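Metallo-beta-lactamase 1 (Acinetobacter baumannii, PDB 5MMD) probably hydrolyses the beta-lactam ring of antibiotics to a substituted beta-amino acid, as a zinc-dependent class B enzyme. Local coordinates at residues Ala175-Asp178 against Gln179-Gln182. Sequence-based numbering, arbitrary orientation.
Sequences AKID and QWPQ
K176 runs alongside Q179, both side chains pointing the same way. The lysine chain bends at chi2 and chi3 (-60° and -71°). The bends bring CE to 3.6 Å from NE2 of Q179, while CB of K176 lies near the amide oxygen OE1. OE1 takes a weak hydrogen bond from the backbone N of G138.

On the indole side, I177 crosses W180. Its CD1 reaches the ring edge close to the ring plane, 4.1 Å from CE3 of W180. CB of A175 adds an apolar touch, 4.3 Å from CZ3 of W180. NE1 of W180 is hydrogen-bonded to O of F160, and the indole and F160 rings stack.

The backbone turns tightly here. O of K176 accepts weak bonds from N of Q179 and from N of W180, the latter at 3.0 Å. N of W180 also approaches O of I177 in a third weak bond. P181 has no N-H to give, and its CD sits 3.2 Å from O of I177. A water bridges the next pair, donating to O of D178 and accepting from N of Q182.

The arrangement is a tight turn leading into helix 180-190, beside helix 208-223. It places W180 against H140, a zinc ligand, as a second-shell residue of the metallo-beta-lactamase active site.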
loop_
_atom_site.group_PDB
_atom_site.type_symbol
_atom_site.label_atom_id
_atom_site.label_comp_id
_atom_site.label_asym_id
_atom_site.label_seq_id
_atom_site.Cartn_x
_atom_site.Cartn_y
_atom_site.Cartn_z
ATOM N N ALA A 175 -3.727 7.358 13.712
ATOM C CA ALA A 175 -2.785 6.305 14.068
ATOM C C ALA A 175 -3.107 5.612 15.375
ATOM O O ALA A 175 -3.813 6.141 16.232
ATOM C CB ALA A 175 -1.377 6.867 14.154
ATOM N N LYS A 176 -2.545 4.416 15.507
ATOM C CA LYS A 176 -2.526 3.677 16.754
ATOM C C LYS A 176 -1.086 3.692 17.245
ATOM O O LYS A 176 -0.333 2.733 17.021
ATOM C CB LYS A 176 -3.030 2.246 16.548
ATOM C CG LYS A 176 -4.357 2.160 15.824
ATOM C CD LYS A 176 -5.483 2.884 16.546
ATOM C CE LYS A 176 -5.885 2.155 17.805
ATOM N NZ LYS A 176 -7.002 2.808 18.517
ATOM N N ILE A 177 -0.693 4.790 17.888
ATOM C CA ILE A 177 0.719 5.020 18.195
ATOM C C ILE A 177 1.212 3.984 19.174
ATOM O O ILE A 177 2.333 3.498 19.067
ATOM C CB ILE A 177 1.001 6.435 18.801
ATOM C CG1 ILE A 177 0.794 7.528 17.758
ATOM C CG2 ILE A 177 2.446 6.506 19.302
ATOM C CD1 ILE A 177 1.593 7.340 16.494
ATOM N N ASP A 178 0.360 3.615 20.113
ATOM C CA ASP A 178 0.758 2.677 21.137
ATOM C C ASP A 178 0.835 1.233 20.622
ATOM O O ASP A 178 1.582 0.415 21.155
ATOM C CB ASP A 178 -0.200 2.799 22.305
ATOM C CG ASP A 178 -0.083 4.147 23.011
ATOM O OD1 ASP A 178 0.981 4.820 22.901
ATOM O OD2 ASP A 178 -1.065 4.547 23.660
ATOM N N GLN A 179 0.098 0.925 19.565
ATOM C CA GLN A 179 0.170 -0.405 18.956
ATOM C C GLN A 179 1.278 -0.541 17.892
ATOM O O GLN A 179 1.730 -1.659 17.600
ATOM C CB GLN A 179 -1.170 -0.759 18.330
ATOM C CG GLN A 179 -2.362 -0.798 19.329
ATOM C CD GLN A 179 -3.671 -1.110 18.607
ATOM O OE1 GLN A 179 -3.658 -1.508 17.430
ATOM N NE2 GLN A 179 -4.801 -0.902 19.285
ATOM N N TRP A 180 1.712 0.588 17.331
ATOM C CA TRP A 180 2.629 0.586 16.184
ATOM C C TRP A 180 3.961 -0.136 16.457
ATOM O O TRP A 180 4.431 -0.901 15.624
ATOM C CB TRP A 180 2.906 2.017 15.729
ATOM C CG TRP A 180 3.267 2.126 14.270
ATOM C CD1 TRP A 180 3.895 1.176 13.488
ATOM C CD2 TRP A 180 3.026 3.243 13.416
ATOM N NE1 TRP A 180 4.050 1.637 12.218
ATOM C CE2 TRP A 180 3.530 2.903 12.134
ATOM C CE3 TRP A 180 2.447 4.504 13.607
ATOM C CZ2 TRP A 180 3.486 3.792 11.058
ATOM C CZ3 TRP A 180 2.369 5.364 12.543
ATOM C CH2 TRP A 180 2.897 5.016 11.275
ATOM N N PRO A 181 4.572 0.089 17.622
ATOM C CA PRO A 181 5.809 -0.667 17.839
ATOM C C PRO A 181 5.616 -2.193 17.804
ATOM O O PRO A 181 6.384 -2.857 17.098
ATOM C CB PRO A 181 6.269 -0.206 19.224
ATOM C CG PRO A 181 5.580 1.121 19.456
ATOM C CD PRO A 181 4.247 0.973 18.760
ATOM N N GLN A 182 4.620 -2.755 18.499
ATOM C CA GLN A 182 4.483 -4.211 18.442
ATOM C C GLN A 182 4.132 -4.633 17.018
ATOM O O GLN A 182 4.585 -5.670 16.550
ATOM C CB GLN A 182 3.447 -4.754 19.422
ATOM C CG GLN A 182 3.454 -6.314 19.487
ATOM O OE1 GLN A 182 5.515 -6.600 20.737
ATOM N NE2 GLN A 182 5.358 -7.730 18.798
HETATM O O HOH W 1 3.077 -1.703 20.713
#